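PDB 2GFG: BH2851 from Bacillus halodurans, which is of unknown function but has a CYTH-domain barrel and is a putative adenylate cyclase, so it may act on a phosphorylated substrate such as a nucleotide. Local coordinates for residues D45-I57 against V102-L116. Residues are numbered along the deposited sequence; the frame is centred on the assembly and turned at random.
Sequences DFQLKKQSSALRI and VMDALRDLSIPISQL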
ATOM      1  N   ASP A  45     -10.438 -16.579   8.286  1.00 55.65           N
ATOM      2  CA  ASP A  45      -9.523 -16.695   9.444  1.00 56.56           C
ATOM      3  C   ASP A  45      -8.256 -15.799   9.320  1.00 55.65           C
ATOM      4  O   ASP A  45      -7.365 -15.872  10.162  1.00 55.95           O
ATOM      5  CB  ASP A  45      -9.101 -18.141   9.632  1.00 58.18           C
ATOM      6  CG  ASP A  45      -8.189 -18.617   8.547  1.00 61.93           C
ATOM      7  OD1 ASP A  45      -8.609 -18.590   7.369  1.00 64.10           O
ATOM      8  OD2 ASP A  45      -7.037 -18.990   8.863  1.00 67.66           O
ATOM      9  N   PHE A  46      -8.171 -15.016   8.238  1.00 54.30           N
ATOM     10  CA  PHE A  46      -7.070 -14.059   8.024  1.00 53.48           C
ATOM     11  C   PHE A  46      -5.686 -14.753   7.852  1.00 51.65           C
ATOM     12  O   PHE A  46      -4.721 -14.421   8.555  1.00 51.07           O
ATOM     13  CB  PHE A  46      -7.027 -13.000   9.157  1.00 54.39           C
ATOM     14  CG  PHE A  46      -8.324 -12.237   9.335  1.00 55.09           C
ATOM     15  CD1 PHE A  46      -8.570 -11.068   8.601  1.00 56.34           C
ATOM     16  CD2 PHE A  46      -9.296 -12.679  10.243  1.00 57.57           C
ATOM     17  CE1 PHE A  46      -9.773 -10.356   8.758  1.00 57.97           C
ATOM     18  CE2 PHE A  46     -10.506 -11.968  10.412  1.00 58.15           C
ATOM     19  CZ  PHE A  46     -10.741 -10.809   9.672  1.00 57.33           C
ATOM     20  N   GLN A  47      -5.597 -15.668   6.878  1.00 50.19           N
ATOM     21  CA  GLN A  47      -4.343 -16.440   6.634  1.00 50.03           C
ATOM     22  C   GLN A  47      -3.182 -15.574   6.123  1.00 48.92           C
ATOM     23  O   GLN A  47      -2.031 -15.776   6.529  1.00 48.63           O
ATOM     24  CB  GLN A  47      -4.594 -17.612   5.671  1.00 50.81           C
ATOM     25  CG  GLN A  47      -5.378 -18.755   6.308  1.00 54.30           C
ATOM     26  CD  GLN A  47      -5.436 -20.019   5.449  1.00 57.29           C
ATOM     27  OE1 GLN A  47      -6.504 -20.614   5.276  1.00 56.01           O
ATOM     28  NE2 GLN A  47      -4.275 -20.454   4.938  1.00 59.16           N
ATOM     29  N   LEU A  48      -3.481 -14.612   5.244  1.00 47.35           N
ATOM     30  CA  LEU A  48      -2.440 -13.704   4.729  1.00 48.31           C
ATOM     31  C   LEU A  48      -1.839 -12.862   5.863  1.00 49.02           C
ATOM     32  O   LEU A  48      -0.626 -12.647   5.908  1.00 49.94           O
ATOM     33  CB  LEU A  48      -2.990 -12.792   3.624  1.00 48.46           C
ATOM     34  CG  LEU A  48      -3.289 -13.448   2.272  1.00 48.79           C
ATOM     35  CD1 LEU A  48      -4.211 -12.549   1.424  1.00 48.71           C
ATOM     36  CD2 LEU A  48      -2.007 -13.750   1.525  1.00 48.71           C
ATOM     37  N   LYS A  49      -2.693 -12.418   6.786  1.00 48.41           N
ATOM     38  CA  LYS A  49      -2.248 -11.643   7.951  1.00 49.56           C
ATOM     39  C   LYS A  49      -1.295 -12.491   8.824  1.00 48.59           C
ATOM     40  O   LYS A  49      -0.245 -12.016   9.243  1.00 48.38           O
ATOM     41  CB  LYS A  49      -3.463 -11.171   8.787  1.00 50.99           C
ATOM     42  CG  LYS A  49      -3.258  -9.833   9.525  1.00 54.49           C
ATOM     43  CD  LYS A  49      -2.463  -9.989  10.804  1.00 57.56           C
ATOM     44  CE  LYS A  49      -2.300  -8.656  11.518  1.00 60.04           C
ATOM     45  NZ  LYS A  49      -1.358  -8.753  12.666  1.00 62.79           N
ATOM     46  N   LYS A  50      -1.657 -13.759   9.034  1.00 48.05           N
ATOM     47  CA  LYS A  50      -0.848 -14.691   9.851  1.00 49.03           C
ATOM     48  C   LYS A  50       0.511 -15.034   9.211  1.00 48.42           C
ATOM     49  O   LYS A  50       1.435 -15.441   9.906  1.00 49.48           O
ATOM     50  CB  LYS A  50      -1.639 -15.974  10.132  1.00 49.26           C
ATOM     51  CG  LYS A  50      -2.842 -15.749  11.038  1.00 51.93           C
ATOM     52  CD  LYS A  50      -3.769 -16.940  11.062  1.00 53.52           C
ATOM     53  CE  LYS A  50      -4.851 -16.772  12.132  1.00 53.89           C
ATOM     54  NZ  LYS A  50      -5.797 -17.929  12.165  1.00 53.53           N
ATOM     55  N   GLN A  51       0.613 -14.874   7.886  1.00 48.06           N
ATOM     56  CA  GLN A  51       1.892 -15.035   7.179  1.00 47.36           C
ATOM     57  C   GLN A  51       2.520 -13.664   6.829  1.00 46.08           C
ATOM     58  O   GLN A  51       3.412 -13.577   5.980  1.00 46.38           O
ATOM     59  CB  GLN A  51       1.700 -15.885   5.932  1.00 47.72           C
ATOM     60  CG  GLN A  51       1.164 -17.288   6.245  1.00 49.92           C
ATOM     61  CD  GLN A  51       1.348 -18.270   5.104  1.00 49.93           C
ATOM     62  OE1 GLN A  51       2.340 -18.218   4.380  1.00 46.93           O
ATOM     63  NE2 GLN A  51       0.424 -19.209   4.980  1.00 48.54           N
ATOM     64  N   SER A  52       2.087 -12.614   7.554  1.00 45.46           N
ATOM     65  CA  SER A  52       2.597 -11.239   7.385  1.00 44.27           C
ATOM     66  C   SER A  52       2.543 -10.757   5.920  1.00 44.64           C
ATOM     67  O   SER A  52       3.390  -9.961   5.474  1.00 42.59           O
ATOM     68  CB  SER A  52       4.015 -11.128   7.951  1.00 44.28           C
ATOM     69  OG  SER A  52       4.036 -11.498   9.325  1.00 43.05           O
ATOM     70  N   SER A  53       1.499 -11.185   5.209  1.00 44.76           N
ATOM     71  CA  SER A  53       1.337 -10.863   3.798  1.00 44.27           C
ATOM     72  C   SER A  53       0.056 -10.099   3.554  1.00 44.11           C
ATOM     73  O   SER A  53      -0.863 -10.101   4.399  1.00 44.19           O
ATOM     74  CB  SER A  53       1.341 -12.139   2.963  1.00 44.38           C
ATOM     75  OG  SER A  53       2.606 -12.774   3.023  1.00 42.45           O
ATOM     76  N   ALA A  54      -0.006  -9.445   2.390  1.00 42.98           N
ATOM     77  CA  ALA A  54      -1.161  -8.656   1.996  1.00 42.83           C
ATOM     78  C   ALA A  54      -1.412  -8.804   0.500  1.00 42.67           C
ATOM     79  O   ALA A  54      -0.472  -8.686  -0.320  1.00 42.86           O
ATOM     80  CB  ALA A  54      -0.951  -7.188   2.356  1.00 42.68           C
ATOM     81  N   LEU A  55      -2.679  -9.047   0.145  1.00 40.17           N
ATOM     82  CA  LEU A  55      -3.094  -9.235  -1.238  1.00 40.91           C
ATOM     83  C   LEU A  55      -4.135  -8.183  -1.589  1.00 41.32           C
ATOM     84  O   LEU A  55      -5.141  -8.038  -0.884  1.00 42.07           O
ATOM     85  CB  LEU A  55      -3.685 -10.635  -1.420  1.00 40.50           C
ATOM     86  CG  LEU A  55      -4.048 -11.093  -2.839  1.00 42.29           C
ATOM     87  CD1 LEU A  55      -2.828 -11.299  -3.668  1.00 42.77           C
ATOM     88  CD2 LEU A  55      -4.864 -12.381  -2.780  1.00 42.09           C
ATOM     89  N   ARG A  56      -3.892  -7.445  -2.668  1.00 41.91           N
ATOM     90  CA  ARG A  56      -4.841  -6.434  -3.146  1.00 43.40           C
ATOM     91  C   ARG A  56      -4.929  -6.406  -4.655  1.00 43.61           C
ATOM     92  O   ARG A  56      -4.042  -6.920  -5.355  1.00 42.69           O
ATOM     93  CB  ARG A  56      -4.440  -5.031  -2.648  1.00 43.15           C
ATOM     94  CG  ARG A  56      -3.088  -4.527  -3.204  1.00 43.66           C
ATOM     95  CD  ARG A  56      -2.903  -3.033  -3.020  1.00 45.90           C
ATOM     96  NE  ARG A  56      -1.713  -2.555  -3.757  1.00 47.25           N
ATOM     97  CZ  ARG A  56      -0.572  -2.100  -3.203  1.00 47.93           C
ATOM     98  NH1 ARG A  56      -0.466  -1.898  -1.882  1.00 48.54           N
ATOM     99  NH2 ARG A  56       0.440  -1.744  -3.996  1.00 46.79           N
ATOM    100  N   ILE A  57      -6.030  -5.848  -5.148  1.00 42.93           N
ATOM    101  CA  ILE A  57      -6.128  -5.389  -6.528  1.00 43.71           C
ATOM    102  C   ILE A  57      -6.259  -3.858  -6.493  1.00 43.05           C
ATOM    103  O   ILE A  57      -7.173  -3.333  -5.869  1.00 43.31           O
ATOM    104  CB  ILE A  57      -7.344  -6.007  -7.262  1.00 43.28           C
ATOM    105  CG1 ILE A  57      -7.112  -7.501  -7.493  1.00 40.97           C
ATOM    106  CG2 ILE A  57      -7.593  -5.286  -8.608  1.00 45.08           C
ATOM    107  CD1 ILE A  57      -8.339  -8.252  -8.007  1.00 43.56           C
ATOM    108  N   VAL A 102       1.413 -13.968  -9.202  1.00 42.91           N
ATOM    109  CA  VAL A 102       0.738 -13.701  -7.929  1.00 42.42           C
ATOM    110  C   VAL A 102       0.093 -14.992  -7.414  1.00 42.13           C
ATOM    111  O   VAL A 102       0.301 -15.382  -6.270  1.00 40.85           O
ATOM    112  CB  VAL A 102      -0.331 -12.579  -8.065  1.00 42.25           C
ATOM    113  CG1 VAL A 102      -1.104 -12.400  -6.757  1.00 43.00           C
ATOM    114  CG2 VAL A 102       0.326 -11.269  -8.473  1.00 44.90           C
HETATM  115  N   MSE A 103      -0.675 -15.648  -8.293  1.00 42.61           N
HETATM  116  CA  MSE A 103      -1.290 -16.953  -8.000  1.00 44.41           C
HETATM  117  C   MSE A 103      -0.228 -17.965  -7.547  1.00 42.61           C
HETATM  118  O   MSE A 103      -0.415 -18.671  -6.546  1.00 41.24           O
HETATM  119  CB  MSE A 103      -2.026 -17.467  -9.258  1.00 47.29           C
HETATM  120  CG  MSE A 103      -2.657 -18.857  -9.144  1.00 54.46           C
HETATM  121 SE   MSE A 103      -4.330 -18.856  -8.244  0.75 74.19          SE
HETATM  122  CE  MSE A 103      -5.384 -17.969  -9.552  1.00 67.99           C
ATOM    123  N   ASP A 104       0.898 -18.003  -8.273  1.00 41.69           N
ATOM    124  CA  ASP A 104       2.012 -18.925  -7.957  1.00 41.87           C
ATOM    125  C   ASP A 104       2.561 -18.697  -6.548  1.00 41.13           C
ATOM    126  O   ASP A 104       2.754 -19.641  -5.799  1.00 41.14           O
ATOM    127  CB  ASP A 104       3.147 -18.764  -8.973  1.00 42.19           C
ATOM    128  CG  ASP A 104       2.776 -19.271 -10.368  1.00 47.15           C
ATOM    129  OD1 ASP A 104       1.768 -20.026 -10.510  1.00 50.29           O
ATOM    130  OD2 ASP A 104       3.501 -18.919 -11.326  1.00 50.61           O
ATOM    131  N   ALA A 105       2.813 -17.433  -6.207  1.00 40.78           N
ATOM    132  CA  ALA A 105       3.343 -17.067  -4.882  1.00 40.90           C
ATOM    133  C   ALA A 105       2.343 -17.369  -3.750  1.00 41.21           C
ATOM    134  O   ALA A 105       2.749 -17.698  -2.638  1.00 41.43           O
ATOM    135  CB  ALA A 105       3.734 -15.613  -4.856  1.00 41.48           C
ATOM    136  N   LEU A 106       1.038 -17.224  -4.037  1.00 40.75           N
ATOM    137  CA  LEU A 106      -0.010 -17.567  -3.059  1.00 41.52           C
ATOM    138  C   LEU A 106      -0.019 -19.064  -2.786  1.00 41.68           C
ATOM    139  O   LEU A 106      -0.066 -19.492  -1.627  1.00 41.59           O
ATOM    140  CB  LEU A 106      -1.403 -17.119  -3.553  1.00 42.93           C
ATOM    141  CG  LEU A 106      -1.700 -15.622  -3.591  1.00 41.69           C
ATOM    142  CD1 LEU A 106      -3.066 -15.384  -4.192  1.00 44.68           C
ATOM    143  CD2 LEU A 106      -1.615 -15.000  -2.208  1.00 44.05           C
ATOM    144  N   ARG A 107       0.061 -19.858  -3.861  1.00 41.79           N
ATOM    145  CA  ARG A 107       0.106 -21.321  -3.745  1.00 42.25           C
ATOM    146  C   ARG A 107       1.402 -21.812  -3.070  1.00 40.87           C
ATOM    147  O   ARG A 107       1.373 -22.783  -2.330  1.00 40.70           O
ATOM    148  CB  ARG A 107      -0.094 -21.987  -5.125  1.00 43.80           C
ATOM    149  CG  ARG A 107      -1.540 -21.845  -5.643  1.00 49.08           C
ATOM    150  CD  ARG A 107      -1.881 -22.791  -6.817  1.00 54.46           C
ATOM    151  NE  ARG A 107      -1.566 -22.194  -8.131  1.00 59.36           N
ATOM    152  CZ  ARG A 107      -2.325 -22.318  -9.247  1.00 61.02           C
ATOM    153  NH1 ARG A 107      -3.528 -22.927  -9.216  1.00 61.16           N
ATOM    154  NH2 ARG A 107      -1.917 -21.749 -10.384  1.00 60.50           N
ATOM    155  N   ASP A 108       2.518 -21.092  -3.282  1.00 40.01           N
ATOM    156  CA  ASP A 108       3.794 -21.401  -2.567  1.00 39.38           C
ATOM    157  C   ASP A 108       3.680 -21.149  -1.043  1.00 39.05           C
ATOM    158  O   ASP A 108       4.405 -21.750  -0.259  1.00 38.48           O
ATOM    159  CB  ASP A 108       4.964 -20.581  -3.131  1.00 38.26           C
ATOM    160  CG  ASP A 108       5.359 -20.999  -4.547  1.00 40.09           C
ATOM    161  OD1 ASP A 108       4.874 -22.046  -5.044  1.00 40.17           O
ATOM    162  OD2 ASP A 108       6.162 -20.272  -5.167  1.00 45.71           O
ATOM    163  N   LEU A 109       2.782 -20.239  -0.653  1.00 39.65           N
ATOM    164  CA  LEU A 109       2.510 -19.947   0.775  1.00 41.23           C
ATOM    165  C   LEU A 109       1.385 -20.840   1.376  1.00 40.85           C
ATOM    166  O   LEU A 109       0.986 -20.642   2.525  1.00 40.92           O
ATOM    167  CB  LEU A 109       2.144 -18.458   0.951  1.00 41.91           C
ATOM    168  CG  LEU A 109       3.260 -17.442   0.661  1.00 45.16           C
ATOM    169  CD1 LEU A 109       2.702 -16.037   0.642  1.00 46.66           C
ATOM    170  CD2 LEU A 109       4.403 -17.551   1.678  1.00 46.81           C
ATOM    171  N   SER A 110       0.905 -21.823   0.592  1.00 41.23           N
ATOM    172  CA  SER A 110      -0.201 -22.738   1.010  1.00 42.33           C
ATOM    173  C   SER A 110      -1.508 -21.980   1.350  1.00 43.87           C
ATOM    174  O   SER A 110      -2.283 -22.403   2.219  1.00 44.83           O
ATOM    175  CB  SER A 110       0.234 -23.651   2.181  1.00 42.35           C
ATOM    176  OG  SER A 110       1.191 -24.605   1.753  1.00 42.77           O
ATOM    177  N   ILE A 111      -1.758 -20.896   0.617  1.00 45.72           N
ATOM    178  CA  ILE A 111      -2.977 -20.112   0.773  1.00 46.27           C
ATOM    179  C   ILE A 111      -4.072 -20.758  -0.062  1.00 47.23           C
ATOM    180  O   ILE A 111      -3.919 -20.880  -1.271  1.00 48.26           O
ATOM    181  CB  ILE A 111      -2.788 -18.641   0.282  1.00 46.51           C
ATOM    182  CG1 ILE A 111      -1.613 -17.959   0.997  1.00 44.28           C
ATOM    183  CG2 ILE A 111      -4.097 -17.823   0.479  1.00 45.40           C
ATOM    184  CD1 ILE A 111      -1.856 -17.663   2.485  1.00 47.97           C
ATOM    185  N   PRO A 112      -5.186 -21.198   0.583  1.00 48.46           N
ATOM    186  CA  PRO A 112      -6.292 -21.734  -0.208  1.00 48.66           C
ATOM    187  C   PRO A 112      -7.012 -20.610  -0.975  1.00 48.29           C
ATOM    188  O   PRO A 112      -7.706 -19.795  -0.368  1.00 48.41           O
ATOM    189  CB  PRO A 112      -7.204 -22.363   0.849  1.00 48.64           C
ATOM    190  CG  PRO A 112      -6.925 -21.586   2.090  1.00 49.93           C
ATOM    191  CD  PRO A 112      -5.480 -21.226   2.034  1.00 49.07           C
ATOM    192  N   ILE A 113      -6.778 -20.545  -2.292  1.00 48.58           N
ATOM    193  CA  ILE A 113      -7.345 -19.475  -3.153  1.00 48.08           C
ATOM    194  C   ILE A 113      -8.884 -19.494  -3.176  1.00 47.49           C
ATOM    195  O   ILE A 113      -9.523 -18.434  -3.270  1.00 46.12           O
ATOM    196  CB  ILE A 113      -6.760 -19.543  -4.623  1.00 48.96           C
ATOM    197  CG1 ILE A 113      -5.282 -19.095  -4.637  1.00 49.76           C
ATOM    198  CG2 ILE A 113      -7.578 -18.673  -5.605  1.00 48.78           C
ATOM    199  CD1 ILE A 113      -4.309 -20.216  -4.687  1.00 52.69           C
ATOM    200  N   SER A 114      -9.468 -20.686  -3.045  1.00 47.71           N
ATOM    201  CA  SER A 114     -10.935 -20.842  -2.959  1.00 47.87           C
ATOM    202  C   SER A 114     -11.539 -20.177  -1.698  1.00 48.08           C
ATOM    203  O   SER A 114     -12.748 -19.960  -1.632  1.00 48.62           O
ATOM    204  CB  SER A 114     -11.308 -22.320  -2.969  1.00 48.21           C
ATOM    205  OG  SER A 114     -10.891 -22.953  -1.770  1.00 49.70           O
ATOM    206  N   GLN A 115     -10.696 -19.926  -0.683  1.00 47.71           N
ATOM    207  CA  GLN A 115     -11.135 -19.268   0.559  1.00 47.77           C
ATOM    208  C   GLN A 115     -10.934 -17.742   0.543  1.00 46.16           C
ATOM    209  O   GLN A 115     -11.440 -17.041   1.430  1.00 43.95           O
ATOM    210  CB  GLN A 115     -10.402 -19.874   1.765  1.00 48.57           C
ATOM    211  CG  GLN A 115     -10.687 -21.355   1.981  1.00 50.48           C
ATOM    212  CD  GLN A 115     -12.161 -21.637   2.253  1.00 53.98           C
ATOM    213  OE1 GLN A 115     -12.796 -22.418   1.542  1.00 57.84           O
ATOM    214  NE2 GLN A 115     -12.725 -20.951   3.249  1.00 56.57           N
ATOM    215  N   LEU A 116     -10.179 -17.235  -0.442  1.00 45.68           N
ATOM    216  CA  LEU A 116      -9.946 -15.782  -0.570  1.00 45.30           C
ATOM    217  C   LEU A 116     -11.184 -15.089  -1.095  1.00 45.26           C
ATOM    218  O   LEU A 116     -11.887 -15.626  -1.947  1.00 45.19           O
ATOM    219  CB  LEU A 116      -8.764 -15.491  -1.512  1.00 46.30           C
ATOM    220  CG  LEU A 116      -7.363 -15.769  -0.983  1.00 46.81           C
ATOM    221  CD1 LEU A 116      -6.349 -15.688  -2.118  1.00 48.36           C
ATOM    222  CD2 LEU A 116      -6.997 -14.797   0.130  1.00 47.19           C
TER
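Leu55 spreads its two methyls over three side chains: CD1 lies 3.7 Å from Val102 CG1, while CD2 meets Leu106 CD1 at 3.8 Å and Leu116 CD1 at 3.7 Å. CG stands anti to the backbone N (chi1 -174°), which carries both methyls from strand 54-60 toward helix 101-108. Leu48 widens this apolar core, crossing Leu116 at about a right angle with its CD1 3.8 Å from Leu116 CD2, and its CD2 touches both Leu106 CD2 and Ile111 CD1. At the polar border the extended side chain of Gln51 slides past Leu109, and its NE2, 3.7 Å from Ile111 CD1, donates to Leu109 O at 2.9 Å, with an N-H...O angle of 156°; the acceptor lies near the Gln51 amide plane and the donor in the carbonyl plane. An alanine here would remove that donor and is likely to leave Leu109 O without this partner and Ile111 CD1 less covered. The amide end of Gln47 meets CG and CD of Pro112, OE1 being 3.4 Å from Pro112 CG. Both helices end in Schellman motifs, at Ser52 and Ser110. The contact thus joins helix 47-50 and the start of strand 54-60 to helix 101-108 and the residues after it, at the periphery of the closed antiparallel barrel, where Leu55 also touches Phe41 of strand 34-42 and Val102 reaches Phe66 of strand 63-71.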